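Local structure of glycoside hydrolase family 81 (Clostridium thermocellum, 6FOP) at residues V211-L214 and T215-D219; S233-T237 and E238-T242; I362-K365 and D366-S370. The protein probably hydrolyses beta-1,3-glucans such as laminarin, as a family 81 glycoside hydrolase of the Clostridium thermocellum cellulosome. All blocks are in the same frame, centred on the assembly; numbering follows the deposited sequence.

Interaction 1 (V211-L214 and T215-D219); sequences VSTL and TYYKD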
loop_
_atom_site.group_PDB
_atom_site.type_symbol
_atom_site.label_atom_id
_atom_site.label_comp_id
_atom_site.label_asym_id
_atom_site.label_seq_id
_atom_site.Cartn_x
_atom_site.Cartn_y
_atom_site.Cartn_z
ATOM N N VAL A 211 18.970 -19.124 27.261
ATOM C CA VAL A 211 18.904 -20.459 26.677
ATOM C C VAL A 211 17.455 -20.880 26.492
ATOM O O VAL A 211 17.137 -21.525 25.527
ATOM C CB VAL A 211 19.704 -21.461 27.540
ATOM C CG1 VAL A 211 19.529 -22.885 27.030
ATOM C CG2 VAL A 211 21.170 -21.066 27.531
ATOM N N SER A 212 16.576 -20.497 27.406
ATOM C CA SER A 212 15.156 -20.803 27.273
ATOM C C SER A 212 14.553 -20.254 25.951
ATOM O O SER A 212 13.855 -20.962 25.233
ATOM C CB SER A 212 14.375 -20.262 28.479
ATOM O OG SER A 212 12.997 -20.533 28.290
ATOM N N THR A 213 14.871 -19.003 25.635
ATOM C CA THR A 213 14.428 -18.407 24.392
ATOM C C THR A 213 15.021 -19.108 23.191
ATOM O O THR A 213 14.294 -19.440 22.247
ATOM C CB THR A 213 14.717 -16.912 24.390
ATOM O OG1 THR A 213 13.942 -16.314 25.439
ATOM C CG2 THR A 213 14.379 -16.263 23.041
ATOM N N LEU A 214 16.314 -19.384 23.235
ATOM C CA LEU A 214 16.971 -20.074 22.126
ATOM C C LEU A 214 16.341 -21.437 21.884
ATOM O O LEU A 214 16.134 -21.826 20.739
ATOM C CB LEU A 214 18.454 -20.211 22.417
ATOM C CG LEU A 214 19.296 -20.921 21.363
ATOM C CD1 LEU A 214 19.287 -20.169 20.031
ATOM C CD2 LEU A 214 20.719 -21.071 21.879
ATOM N N THR A 215 15.993 -22.144 22.961
ATOM C CA THR A 215 15.363 -23.463 22.841
ATOM C C THR A 215 14.024 -23.350 22.117
ATOM O O THR A 215 13.695 -24.175 21.272
ATOM C CB THR A 215 15.163 -24.082 24.240
ATOM O OG1 THR A 215 16.436 -24.191 24.899
ATOM C CG2 THR A 215 14.540 -25.428 24.154
ATOM N N TYR A 216 13.240 -22.327 22.450
ATOM C CA TYR A 216 11.936 -22.131 21.801
ATOM C C TYR A 216 12.102 -21.825 20.318
ATOM O O TYR A 216 11.414 -22.415 19.473
ATOM C CB TYR A 216 11.197 -20.995 22.489
ATOM C CG TYR A 216 9.789 -20.829 21.934
ATOM C CD1 TYR A 216 8.753 -21.669 22.351
ATOM C CD2 TYR A 216 9.502 -19.867 20.963
ATOM C CE1 TYR A 216 7.478 -21.553 21.829
ATOM C CE2 TYR A 216 8.212 -19.736 20.456
ATOM C CZ TYR A 216 7.212 -20.564 20.895
ATOM O OH TYR A 216 5.951 -20.423 20.355
ATOM N N TYR A 217 13.020 -20.940 19.979
ATOM C CA TYR A 217 13.285 -20.627 18.561
ATOM C C TYR A 217 13.842 -21.839 17.813
ATOM O O TYR A 217 13.468 -22.079 16.678
ATOM C CB TYR A 217 14.146 -19.394 18.419
ATOM C CG TYR A 217 13.361 -18.096 18.574
ATOM C CD1 TYR A 217 12.823 -17.718 19.798
ATOM C CD2 TYR A 217 13.161 -17.253 17.485
ATOM C CE1 TYR A 217 12.119 -16.531 19.932
ATOM C CE2 TYR A 217 12.457 -16.071 17.610
ATOM C CZ TYR A 217 11.941 -15.726 18.834
ATOM O OH TYR A 217 11.239 -14.547 18.976
ATOM N N LYS A 218 14.687 -22.647 18.463
ATOM C CA LYS A 218 15.152 -23.890 17.857
ATOM C C LYS A 218 14.003 -24.826 17.553
ATOM O O LYS A 218 14.012 -25.491 16.522
ATOM C CB LYS A 218 16.197 -24.564 18.749
ATOM C CG LYS A 218 16.763 -25.831 18.139
ATOM C CD LYS A 218 17.719 -26.539 19.077
ATOM C CE LYS A 218 18.200 -27.831 18.418
ATOM N NZ LYS A 218 18.929 -28.739 19.337
ATOM N N ASP A 219 13.002 -24.871 18.440
ATOM C CA ASP A 219 11.863 -25.746 18.216
ATOM C C ASP A 219 11.195 -25.539 16.863
ATOM O O ASP A 219 10.664 -26.492 16.302
ATOM C CB ASP A 219 10.785 -25.567 19.289
ATOM C CG ASP A 219 11.145 -26.162 20.627
ATOM O OD1 ASP A 219 11.978 -27.072 20.692
ATOM O OD2 ASP A 219 10.522 -25.721 21.635
#
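Thr215 reaches back one turn of helix 211-220 to the carbonyl of Val211. Two donors of the same residue grip that oxygen: the backbone N of Thr215 lies 2.9 Å from Val211 O, and Thr215 OG1 lies 2.8 Å from it. The second bond is possible because OG1 stands beside its own backbone N (chi1 -59°), which aims the hydroxyl back along the helix, where it comes in from above the carbonyl plane. Threonine suits this exposed place, since its hydroxyl can be used on the helix itself; a methylpentanediol, probably from the crystallisation liquor, also bonds weakly to it.

On the buried side Thr213 and Tyr217 run side by side. The methyl CG2 of Thr213 is 3.9 Å from Tyr217 CE1, and Thr213 O, at the ring edge near its plane, lies 3.3 Å from Tyr217 CD1. Leu214 turns its aliphatic branch to Leu206 and Phe175 of the neighbouring sheet, while Leu214 O accepts from Lys218 N at 2.8 Å. The chemistry implies a two-sided helix: Thr215 adds a second bond to the backbone on the exposed side, while the inner side is mainly apolar and aromatic, the hydroxyls of Thr213 and Tyr217 being satisfied by Asp208 and Tyr281.

Interaction 2 (S233-T237 and E238-T242); sequences SYNET and ESTLT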
loop_
_atom_site.group_PDB
_atom_site.type_symbol
_atom_site.label_atom_id
_atom_site.label_comp_id
_atom_site.label_asym_id
_atom_site.label_seq_id
_atom_site.Cartn_x
_atom_site.Cartn_y
_atom_site.Cartn_z
ATOM N N SER A 233 -12.327 -11.179 3.265
ATOM C CA SER A 233 -13.774 -11.282 3.187
ATOM C C SER A 233 -14.443 -10.028 3.736
ATOM O O SER A 233 -14.145 -9.623 4.867
ATOM C CB SER A 233 -14.239 -12.522 3.964
ATOM O OG SER A 233 -15.651 -12.609 3.938
ATOM N N TYR A 234 -15.325 -9.421 2.945
ATOM C CA TYR A 234 -16.177 -8.328 3.388
ATOM C C TYR A 234 -17.489 -8.951 3.827
ATOM O O TYR A 234 -18.140 -9.667 3.043
ATOM C CB TYR A 234 -16.426 -7.361 2.234
ATOM C CG TYR A 234 -17.513 -6.327 2.459
ATOM C CD1 TYR A 234 -17.522 -5.499 3.579
ATOM C CD2 TYR A 234 -18.552 -6.190 1.540
ATOM C CE1 TYR A 234 -18.515 -4.523 3.754
ATOM C CE2 TYR A 234 -19.535 -5.234 1.695
ATOM C CZ TYR A 234 -19.535 -4.422 2.807
ATOM O OH TYR A 234 -20.537 -3.462 2.902
ATOM N N ASN A 235 -17.878 -8.680 5.065
ATOM C CA ASN A 235 -19.176 -9.076 5.597
ATOM C C ASN A 235 -20.104 -7.886 5.561
ATOM O O ASN A 235 -19.992 -6.974 6.369
ATOM C CB ASN A 235 -19.030 -9.602 7.018
ATOM C CG ASN A 235 -20.311 -10.198 7.542
ATOM O OD1 ASN A 235 -21.396 -9.705 7.246
ATOM N ND2 ASN A 235 -20.205 -11.252 8.335
ATOM N N GLU A 236 -21.010 -7.901 4.594
ATOM C CA GLU A 236 -21.885 -6.750 4.375
ATOM C C GLU A 236 -22.832 -6.494 5.539
ATOM O O GLU A 236 -23.125 -5.336 5.855
ATOM C CB GLU A 236 -22.678 -6.892 3.085
ATOM C CG GLU A 236 -23.435 -5.610 2.689
ATOM C CD GLU A 236 -24.188 -5.793 1.412
ATOM O OE1 GLU A 236 -24.021 -6.845 0.765
ATOM O OE2 GLU A 236 -24.976 -4.913 1.046
ATOM N N THR A 237 -23.319 -7.562 6.149
ATOM C CA THR A 237 -24.210 -7.472 7.279
ATOM C C THR A 237 -23.525 -6.806 8.468
ATOM O O THR A 237 -24.091 -5.898 9.073
ATOM C CB THR A 237 -24.745 -8.868 7.657
ATOM O OG1 THR A 237 -25.449 -9.420 6.527
ATOM C CG2 THR A 237 -25.674 -8.787 8.858
ATOM N N GLU A 238 -22.275 -7.201 8.734
ATOM C CA GLU A 238 -21.519 -6.710 9.900
ATOM C C GLU A 238 -20.637 -5.487 9.629
ATOM O O GLU A 238 -20.081 -4.911 10.562
ATOM C CB GLU A 238 -20.702 -7.871 10.512
ATOM C CG GLU A 238 -21.614 -8.977 11.048
ATOM C CD GLU A 238 -20.941 -10.031 11.935
ATOM O OE1 GLU A 238 -19.760 -9.894 12.327
ATOM O OE2 GLU A 238 -21.632 -11.020 12.254
ATOM N N SER A 239 -20.509 -5.089 8.362
ATOM C CA SER A 239 -19.633 -3.985 7.973
ATOM C C SER A 239 -18.195 -4.195 8.453
ATOM O O SER A 239 -17.557 -3.283 8.954
ATOM C CB SER A 239 -20.199 -2.622 8.429
ATOM O OG SER A 239 -19.652 -1.558 7.663
ATOM N N THR A 240 -17.687 -5.404 8.236
ATOM C CA THR A 240 -16.319 -5.765 8.633
ATOM C C THR A 240 -15.533 -6.293 7.445
ATOM O O THR A 240 -16.096 -6.803 6.481
ATOM C CB THR A 240 -16.277 -6.843 9.724
ATOM O OG1 THR A 240 -16.973 -8.010 9.258
ATOM C CG2 THR A 240 -16.879 -6.336 10.994
ATOM N N LEU A 241 -14.218 -6.169 7.556
ATOM C CA LEU A 241 -13.288 -6.699 6.569
ATOM C C LEU A 241 -12.290 -7.591 7.305
ATOM O O LEU A 241 -11.541 -7.115 8.153
ATOM C CB LEU A 241 -12.615 -5.538 5.844
ATOM C CG LEU A 241 -11.769 -5.778 4.602
ATOM C CD1 LEU A 241 -10.433 -6.345 4.999
ATOM C CD2 LEU A 241 -12.467 -6.668 3.605
ATOM N N THR A 242 -12.340 -8.885 7.000
ATOM C CA THR A 242 -11.486 -9.888 7.594
ATOM C C THR A 242 -10.390 -10.284 6.625
ATOM O O THR A 242 -10.657 -10.521 5.446
ATOM C CB THR A 242 -12.317 -11.114 7.947
ATOM O OG1 THR A 242 -13.298 -10.748 8.918
ATOM C CG2 THR A 242 -11.434 -12.221 8.536
HETATM O O HOH W 1 -15.508 -9.731 7.573
HETATM O O HOH W 2 -22.690 -12.356 9.467
#
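The side chains of Asn235 and Glu238 cross obliquely at the turn of the beta hairpin that joins the antiparallel strands 223-235 and 240-251. The turn closes with a G1 beta bulge: Ser239 and Thr240 both face Asn235, whose O receives weak bonds from both their backbone N atoms. Ser239 takes the left-handed backbone conformation that this bulge needs at its first position.

The amide of Asn235 leans over the turn, its plane 23° from that of the Glu238 carboxylate. With CG anti to the backbone N (chi1 -172°), Asn235 OD1 is carried to Glu238 N, 3.0 Å away, which approaches from above the amide plane. Asparagine thus serves a turn NH with its short side-chain carbonyl, while its ND2 and Glu238 OE2 are joined by one water.

Thr240 lies on the same face, and its OG1 touches Asn235 CB at 3.4 Å. On the other face Tyr234 and Leu241 are a non-hydrogen-bonded pair, meeting only loosely through Tyr234 CB and Leu241 CD2. Both side chains pack on Ile521 of helix 514-534, Tyr234 also on Arg517 and Asp518, so a large aromatic and a leucine suit this side. The tyrosine ring runs forward along its own strand, toward the turn, and Glu236 CA lies 3.6 Å above one face of it, toward the rim.

A second water ties the strands on the threonine face: it donates to Ser233 O at 3.0 Å and lies 2.8 Å from both Thr240 OG1 and Thr242 OG1.

Interaction 3 (I362-K365 and D366-S370); sequences ISAK and DRFIS
Ile362 O accepts from Asp366 N at 2.8 Å, and the same i to i+4 pattern continues through Arg367, Phe368 and Ile369 in the opening turns of helix 362-379. The last of these bonds, Ile369 N to Lys365 O, is almost straight, with 176° at the hydrogen.

Apolar contacts divide between two flanks. On one, Ala364 and Phe368 turn to helix 317-329: the small Ala364 CB is 4.2 Å from Phe368 CE2 and touches Ile324 and Ala328, while the ring touches Leu327 of the same helix and Leu349 of helix 339-359. Ala364 O stands over one face of the phenyl ring, 3.2 Å above its plane and toward the rim. On the other flank Lys365 lies alongside Ile369. Its methylenes give the isoleucine a greasy surface, with Lys365 CE 3.6 Å from Ile369 CD1 in one of the two conformers of Ile369, and both touch Leu353 of helix 339-359. Ile362 lays its methyl CG2 against the Asp366 carboxylate, 3.5 Å from Asp366 OD2.

Polar contacts are carried by water and charge. A chi1 of 169° sets Lys365 CG on the side remote from its own N, and the extended chain then brings NZ to a water at 2.9 Å. That water donates to Asp366 OD1, linking Lys365 NZ and Asp366 OD1, which stand 4.9 Å apart and not in direct contact. Lys365 also touches Glu357.

A lysine thus does double work: its chain belongs to the apolar flank, and at its ammonium the water, accepting from Lys365 and donating to Asp366, probably transmits the attraction between the two charges.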
loop_
_atom_site.group_PDB
_atom_site.type_symbol
_atom_site.label_atom_id
_atom_site.label_comp_id
_atom_site.label_asym_id
_atom_site.label_seq_id
_atom_site.Cartn_x
_atom_site.Cartn_y
_atom_site.Cartn_z
ATOM N N ILE A 362 -27.216 21.386 -16.183
ATOM C CA ILE A 362 -27.121 20.344 -17.196
ATOM C C ILE A 362 -26.029 20.677 -18.197
ATOM O O ILE A 362 -25.306 19.786 -18.639
ATOM C CB ILE A 362 -28.479 20.087 -17.878
ATOM C CG1 ILE A 362 -29.522 19.660 -16.824
ATOM C CG2 ILE A 362 -28.344 19.080 -19.007
ATOM C CD1 ILE A 362 -29.170 18.465 -15.981
ATOM N N SER A 363 -25.860 21.950 -18.549
ATOM C CA SER A 363 -24.799 22.351 -19.482
ATOM C C SER A 363 -23.430 21.921 -18.947
ATOM O O SER A 363 -22.599 21.339 -19.658
ATOM C CB SER A 363 -24.796 23.865 -19.671
ATOM O OG SER A 363 -23.716 24.251 -20.501
ATOM N N ALA A 364 -23.202 22.222 -17.683
ATOM C CA ALA A 364 -21.894 21.883 -17.081
ATOM C C ALA A 364 -21.768 20.364 -16.918
ATOM O O ALA A 364 -20.723 19.791 -17.233
ATOM C CB ALA A 364 -21.728 22.572 -15.738
ATOM N N LYS A 365 -22.818 19.714 -16.407
ATOM C CA LYS A 365 -22.856 18.236 -16.335
ATOM C C LYS A 365 -22.464 17.608 -17.656
ATOM O O LYS A 365 -21.606 16.716 -17.705
ATOM C CB LYS A 365 -24.241 17.718 -15.895
ATOM C CG LYS A 365 -24.444 16.218 -16.033
ATOM C CD LYS A 365 -25.891 15.847 -16.256
ATOM C CE LYS A 365 -26.072 14.334 -16.324
ATOM N NZ LYS A 365 -27.501 14.011 -16.575
ATOM N N ASP A 366 -23.117 18.046 -18.724
ATOM C CA ASP A 366 -22.866 17.484 -20.036
ATOM C C ASP A 366 -21.411 17.723 -20.492
ATOM O O ASP A 366 -20.792 16.824 -21.092
ATOM C CB ASP A 366 -23.827 18.073 -21.069
ATOM C CG ASP A 366 -25.255 17.572 -20.930
ATOM O OD1 ASP A 366 -25.547 16.618 -20.179
ATOM O OD2 ASP A 366 -26.121 18.192 -21.610
ATOM N N ARG A 367 -20.860 18.907 -20.201
ATOM C CA ARG A 367 -19.473 19.178 -20.577
ATOM C C ARG A 367 -18.511 18.229 -19.824
ATOM O O ARG A 367 -17.575 17.693 -20.391
ATOM C CB ARG A 367 -19.100 20.634 -20.314
ATOM C CG ARG A 367 -19.683 21.553 -21.372
ATOM C CD ARG A 367 -18.873 22.819 -21.588
ATOM N NE ARG A 367 -17.442 22.584 -21.835
ATOM C CZ ARG A 367 -16.573 23.536 -22.205
ATOM N NH1 ARG A 367 -16.967 24.807 -22.408
ATOM N NH2 ARG A 367 -15.298 23.219 -22.366
ATOM N N PHE A 368 -18.790 18.024 -18.544
ATOM C CA PHE A 368 -17.932 17.173 -17.726
ATOM C C PHE A 368 -18.009 15.724 -18.198
ATOM O O PHE A 368 -16.978 15.102 -18.453
ATOM C CB PHE A 368 -18.332 17.259 -16.241
ATOM C CG PHE A 368 -18.149 18.621 -15.597
ATOM C CD1 PHE A 368 -17.176 19.498 -16.014
ATOM C CD2 PHE A 368 -18.950 18.998 -14.525
ATOM C CE1 PHE A 368 -17.014 20.726 -15.403
ATOM C CE2 PHE A 368 -18.768 20.226 -13.911
ATOM C CZ PHE A 368 -17.818 21.086 -14.373
ATOM N N ILE A 369 -19.221 15.174 -18.295
ATOM C CA ILE A 369 -19.438 13.766 -18.729
ATOM C C ILE A 369 -18.882 13.530 -20.105
ATOM O O ILE A 369 -18.259 12.503 -20.377
ATOM C CB ILE A 369 -20.926 13.335 -18.719
ATOM C CG1 ILE A 369 -21.400 13.241 -17.281
ATOM C CG2 ILE A 369 -21.128 11.978 -19.407
ATOM C CD1 ILE A 369 -22.865 12.918 -17.089
ATOM N N SER A 370 -19.124 14.468 -21.026
ATOM C CA SER A 370 -18.646 14.329 -22.403
ATOM C C SER A 370 -17.131 14.199 -22.449
ATOM O O SER A 370 -16.584 13.356 -23.160
ATOM C CB SER A 370 -19.076 15.523 -23.260
ATOM O OG SER A 370 -18.545 15.443 -24.571
HETATM O O HOH W 3 -27.790 15.512 -18.982
#

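Interactions 1 to 3 follow one another along the chain, and none touches another. Helix 211-220 of interaction 1 leads into strand 223-235, whose far end forms the hairpin turn of interaction 2; their centres are about 39 Å apart, consistent with the length of the strand. The centre of interaction 3 lies about 36 Å from that of interaction 2 and about 68 Å from that of interaction 1, on the opposite side of the chain's centre. The side chains of Thr215 and Ser239 lie about 3 Å and about 4 Å from bound methylpentanediol, probably from the crystallisation liquor, and that of Phe368 about 9 Å from a sodium ion.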